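Local atomic coordinates of Cys-Gly metallodipeptidase DUG1 (Saccharomyces cerevisiae, PDB entry 4G1P), a protein that hydrolyses the dipeptide Cys-Gly as a zinc- or manganese-dependent dipeptidase and is the catalytic component of the complex that degrades glutathione. Residues 20-32 with 118-130. Residues are numbered along the deposited sequence; the frame is centred on the assembly and turned at random.
Sequences FSRLTKAIQIPAV and PFKLVIDEAKGIM
With CG set anti to the carbonyl carbon in both phenylalanines (chi1 -79° in Phe20, -57° in Phe119), one ring rests over Ile123 and the other against Pro30. Ile123 CG2 lies almost on the normal of the Phe20 ring, 4.3 Å from its centroid, a CH-pi contact; Glu125 OE2 approaches that ring's edge near its plane, and Met130 SD makes an oblique Met-aromatic contact. Pro30 CB makes a CH-pi contact with a face of Phe119, offset toward the rim, and Ile27 O meets the ring edge. Leu23 and Ile27, one helical turn apart, direct apolar branches needing no polar partner at Leu121, whose CB packs on Ile27 CG2 at 3.8 Å. Thr24 OG1 abuts Leu121 CD2 (3.6 Å), its proton satisfied by Phe20 O (2.8 Å). Lys120, bent at chi2 and chi3, brings NZ back to Gln28 OE1 in a weak hydrogen bond (3.2 Å). Met130 CE touches Leu23 CD2 (3.8 Å), while Ile458 and Phe461 of helix 458-477 also contact Met130. Helix 16-28 and the turn after it thus pack on loop 118-121 and the antiparallel hairpin 122-131, whose G1 beta bulge pairs Gly128, with its glycine-favouring positive phi, and Ile129 against Asp124, in the M20-family peptidase fold.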
loop_
_atom_site.group_PDB
_atom_site.type_symbol
_atom_site.label_atom_id
_atom_site.label_comp_id
_atom_site.label_asym_id
_atom_site.label_seq_id
_atom_site.Cartn_x
_atom_site.Cartn_y
_atom_site.Cartn_z
ATOM N N PHE A 20 1.029 1.614 36.897
ATOM C CA PHE A 20 0.590 2.486 35.822
ATOM C C PHE A 20 1.795 3.210 35.266
ATOM O O PHE A 20 1.980 3.330 34.055
ATOM C CB PHE A 20 -0.400 3.527 36.342
ATOM C CG PHE A 20 -1.798 3.012 36.541
ATOM C CD1 PHE A 20 -2.286 1.957 35.789
ATOM C CD2 PHE A 20 -2.640 3.601 37.483
ATOM C CE1 PHE A 20 -3.596 1.497 35.988
ATOM C CE2 PHE A 20 -3.946 3.146 37.685
ATOM C CZ PHE A 20 -4.423 2.100 36.941
ATOM N N SER A 21 2.617 3.704 36.175
ATOM C CA SER A 21 3.780 4.455 35.784
ATOM C C SER A 21 4.714 3.577 34.957
ATOM O O SER A 21 5.167 3.960 33.869
ATOM C CB SER A 21 4.482 4.985 37.024
ATOM O OG SER A 21 5.648 5.697 36.661
ATOM N N ARG A 22 4.995 2.390 35.473
ATOM C CA ARG A 22 5.848 1.452 34.774
ATOM C C ARG A 22 5.283 1.153 33.386
ATOM O O ARG A 22 6.018 1.146 32.399
ATOM C CB ARG A 22 5.994 0.177 35.589
ATOM C CG ARG A 22 6.537 -0.982 34.796
ATOM C CD ARG A 22 6.601 -2.236 35.648
ATOM N NE ARG A 22 7.726 -2.197 36.575
ATOM C CZ ARG A 22 7.760 -2.826 37.742
ATOM N NH1 ARG A 22 6.729 -3.558 38.146
ATOM N NH2 ARG A 22 8.836 -2.724 38.501
ATOM N N LEU A 23 3.974 0.947 33.309
ATOM C CA LEU A 23 3.341 0.580 32.055
ATOM C C LEU A 23 3.352 1.756 31.066
ATOM O O LEU A 23 3.405 1.565 29.862
ATOM C CB LEU A 23 1.926 0.076 32.307
ATOM C CG LEU A 23 1.118 -0.356 31.091
ATOM C CD1 LEU A 23 1.816 -1.473 30.354
ATOM C CD2 LEU A 23 -0.271 -0.782 31.514
ATOM N N THR A 24 3.341 2.977 31.580
ATOM C CA THR A 24 3.345 4.139 30.704
ATOM C C THR A 24 4.678 4.276 29.990
ATOM O O THR A 24 4.711 4.546 28.789
ATOM C CB THR A 24 3.068 5.443 31.463
ATOM O OG1 THR A 24 1.805 5.354 32.134
ATOM C CG2 THR A 24 3.053 6.607 30.507
ATOM N N LYS A 25 5.767 4.096 30.737
ATOM C CA LYS A 25 7.106 4.246 30.181
ATOM C C LYS A 25 7.342 3.234 29.081
ATOM O O LYS A 25 7.854 3.572 28.008
ATOM C CB LYS A 25 8.168 4.075 31.259
ATOM C CG LYS A 25 8.316 5.270 32.175
ATOM C CD LYS A 25 9.050 4.906 33.460
ATOM C CE LYS A 25 9.093 6.083 34.408
ATOM N NZ LYS A 25 7.872 6.920 34.208
ATOM N N ALA A 26 6.952 1.995 29.365
ATOM C CA ALA A 26 7.080 0.885 28.436
ATOM C C ALA A 26 6.338 1.136 27.120
ATOM O O ALA A 26 6.885 0.965 26.034
ATOM C CB ALA A 26 6.571 -0.392 29.092
ATOM N N ILE A 27 5.084 1.539 27.239
ATOM C CA ILE A 27 4.234 1.772 26.091
ATOM C C ILE A 27 4.788 2.929 25.251
ATOM O O ILE A 27 4.568 2.989 24.045
ATOM C CB ILE A 27 2.781 2.034 26.572
ATOM C CG1 ILE A 27 2.190 0.754 27.168
ATOM C CG2 ILE A 27 1.894 2.559 25.465
ATOM C CD1 ILE A 27 2.258 -0.434 26.239
ATOM N N GLN A 28 5.541 3.829 25.876
ATOM C CA GLN A 28 6.050 5.006 25.168
ATOM C C GLN A 28 7.223 4.694 24.252
ATOM O O GLN A 28 7.495 5.430 23.320
ATOM C CB GLN A 28 6.456 6.101 26.140
ATOM C CG GLN A 28 5.658 7.363 25.977
ATOM C CD GLN A 28 5.408 8.056 27.317
ATOM O OE1 GLN A 28 4.257 8.403 27.662
ATOM N NE2 GLN A 28 6.490 8.255 28.087
ATOM N N ILE A 29 7.937 3.615 24.532
ATOM C CA ILE A 29 9.011 3.204 23.650
ATOM C C ILE A 29 8.419 2.331 22.551
ATOM O O ILE A 29 7.986 1.210 22.810
ATOM C CB ILE A 29 10.060 2.417 24.409
ATOM C CG1 ILE A 29 10.418 3.142 25.702
ATOM C CG2 ILE A 29 11.266 2.187 23.538
ATOM C CD1 ILE A 29 11.270 2.317 26.634
ATOM N N PRO A 30 8.384 2.844 21.316
ATOM C CA PRO A 30 7.708 2.128 20.232
ATOM C C PRO A 30 8.526 0.974 19.650
ATOM O O PRO A 30 9.022 1.086 18.536
ATOM C CB PRO A 30 7.508 3.219 19.178
ATOM C CG PRO A 30 8.627 4.159 19.409
ATOM C CD PRO A 30 8.901 4.152 20.880
ATOM N N ALA A 31 8.641 -0.120 20.396
ATOM C CA ALA A 31 9.352 -1.321 19.957
ATOM C C ALA A 31 8.648 -2.032 18.798
ATOM O O ALA A 31 8.177 -3.162 18.946
ATOM C CB ALA A 31 9.488 -2.283 21.129
ATOM N N VAL A 32 8.558 -1.371 17.654
ATOM C CA VAL A 32 7.950 -1.979 16.487
ATOM C C VAL A 32 8.994 -2.824 15.756
ATOM O O VAL A 32 9.822 -2.306 15.011
ATOM C CB VAL A 32 7.412 -0.902 15.559
ATOM C CG1 VAL A 32 6.742 -1.529 14.328
ATOM C CG2 VAL A 32 6.460 0.010 16.320
ATOM N N PRO A 118 -1.141 6.496 19.590
ATOM C CA PRO A 118 -0.923 5.082 19.913
ATOM C C PRO A 118 0.225 4.826 20.883
ATOM O O PRO A 118 0.153 3.859 21.654
ATOM C CB PRO A 118 -0.658 4.439 18.549
ATOM C CG PRO A 118 -0.329 5.577 17.625
ATOM C CD PRO A 118 -1.113 6.735 18.137
ATOM N N PHE A 119 1.248 5.676 20.883
ATOM C CA PHE A 119 2.341 5.466 21.834
ATOM C C PHE A 119 2.360 6.458 22.974
ATOM O O PHE A 119 3.371 6.624 23.626
ATOM C CB PHE A 119 3.702 5.388 21.141
ATOM C CG PHE A 119 3.773 4.316 20.099
ATOM C CD1 PHE A 119 4.075 3.010 20.448
ATOM C CD2 PHE A 119 3.496 4.600 18.776
ATOM C CE1 PHE A 119 4.127 2.018 19.494
ATOM C CE2 PHE A 119 3.544 3.613 17.819
ATOM C CZ PHE A 119 3.864 2.319 18.178
ATOM N N LYS A 120 1.242 7.124 23.207
ATOM C CA LYS A 120 1.056 7.827 24.460
ATOM C C LYS A 120 -0.027 7.067 25.192
ATOM O O LYS A 120 -1.181 7.107 24.797
ATOM C CB LYS A 120 0.626 9.281 24.236
ATOM C CG LYS A 120 1.594 10.115 23.406
ATOM C CD LYS A 120 3.005 10.147 24.006
ATOM C CE LYS A 120 3.162 11.248 25.054
ATOM N NZ LYS A 120 4.396 11.086 25.880
ATOM N N LEU A 121 0.341 6.355 26.244
ATOM C CA LEU A 121 -0.631 5.564 26.984
ATOM C C LEU A 121 -1.634 6.460 27.717
ATOM O O LEU A 121 -1.267 7.176 28.640
ATOM C CB LEU A 121 0.071 4.647 27.994
ATOM C CG LEU A 121 -0.922 3.799 28.788
ATOM C CD1 LEU A 121 -1.441 2.666 27.899
ATOM C CD2 LEU A 121 -0.318 3.279 30.074
ATOM N N VAL A 122 -2.893 6.414 27.309
ATOM C CA VAL A 122 -3.930 7.160 27.991
ATOM C C VAL A 122 -4.641 6.263 28.986
ATOM O O VAL A 122 -5.236 5.253 28.600
ATOM C CB VAL A 122 -4.979 7.674 27.005
ATOM C CG1 VAL A 122 -6.218 8.188 27.758
ATOM C CG2 VAL A 122 -4.378 8.747 26.112
ATOM N N ILE A 123 -4.583 6.640 30.262
ATOM C CA ILE A 123 -5.190 5.858 31.333
ATOM C C ILE A 123 -6.409 6.582 31.886
ATOM O O ILE A 123 -6.282 7.647 32.460
ATOM C CB ILE A 123 -4.197 5.646 32.499
ATOM C CG1 ILE A 123 -2.976 4.865 32.021
ATOM C CG2 ILE A 123 -4.886 4.959 33.685
ATOM C CD1 ILE A 123 -2.064 4.404 33.131
ATOM N N ASP A 124 -7.587 6.002 31.717
ATOM C CA ASP A 124 -8.812 6.629 32.198
ATOM C C ASP A 124 -9.437 5.764 33.286
ATOM O O ASP A 124 -10.156 4.810 32.984
ATOM C CB ASP A 124 -9.797 6.821 31.041
ATOM C CG ASP A 124 -11.093 7.511 31.466
ATOM O OD1 ASP A 124 -11.310 7.739 32.678
ATOM O OD2 ASP A 124 -11.909 7.827 30.569
ATOM N N GLU A 125 -9.175 6.121 34.542
ATOM C CA GLU A 125 -9.679 5.378 35.687
ATOM C C GLU A 125 -11.192 5.529 35.854
ATOM O O GLU A 125 -11.834 4.721 36.524
ATOM C CB GLU A 125 -8.943 5.783 36.970
ATOM C CG GLU A 125 -7.498 5.327 36.994
ATOM C CD GLU A 125 -6.821 5.551 38.336
ATOM O OE1 GLU A 125 -6.232 6.635 38.532
ATOM O OE2 GLU A 125 -6.854 4.633 39.193
ATOM N N ALA A 126 -11.768 6.554 35.233
ATOM C CA ALA A 126 -13.212 6.734 35.294
ATOM C C ALA A 126 -13.935 5.732 34.390
ATOM O O ALA A 126 -14.911 5.109 34.805
ATOM C CB ALA A 126 -13.586 8.147 34.938
ATOM N N LYS A 127 -13.472 5.571 33.155
ATOM C CA LYS A 127 -14.048 4.538 32.306
ATOM C C LYS A 127 -13.429 3.189 32.627
ATOM O O LYS A 127 -13.998 2.150 32.299
ATOM C CB LYS A 127 -13.850 4.847 30.827
ATOM C CG LYS A 127 -14.600 6.039 30.328
ATOM C CD LYS A 127 -14.447 6.137 28.817
ATOM C CE LYS A 127 -14.975 7.453 28.258
ATOM N NZ LYS A 127 -14.137 7.885 27.104
ATOM N N GLY A 128 -12.254 3.211 33.253
ATOM C CA GLY A 128 -11.516 1.997 33.540
ATOM C C GLY A 128 -10.885 1.350 32.319
ATOM O O GLY A 128 -10.971 0.131 32.146
ATOM N N ILE A 129 -10.263 2.161 31.464
ATOM C CA ILE A 129 -9.548 1.641 30.297
ATOM C C ILE A 129 -8.200 2.301 30.110
ATOM O O ILE A 129 -7.993 3.456 30.475
ATOM C CB ILE A 129 -10.338 1.806 28.986
ATOM C CG1 ILE A 129 -11.032 3.162 28.952
ATOM C CG2 ILE A 129 -11.380 0.709 28.846
ATOM C CD1 ILE A 129 -10.182 4.287 28.401
ATOM N N MET A 130 -7.284 1.545 29.539
ATOM C CA MET A 130 -5.989 2.061 29.146
ATOM C C MET A 130 -5.897 1.892 27.640
ATOM O O MET A 130 -6.118 0.796 27.123
ATOM C CB MET A 130 -4.891 1.289 29.868
ATOM C CG MET A 130 -5.125 1.232 31.373
ATOM S SD MET A 130 -3.801 0.426 32.292
ATOM C CE MET A 130 -4.011 -1.297 31.850
HETATM O O HOH W 1 2.766 6.364 27.006
HETATM O O HOH W 2 1.126 9.517 28.255
#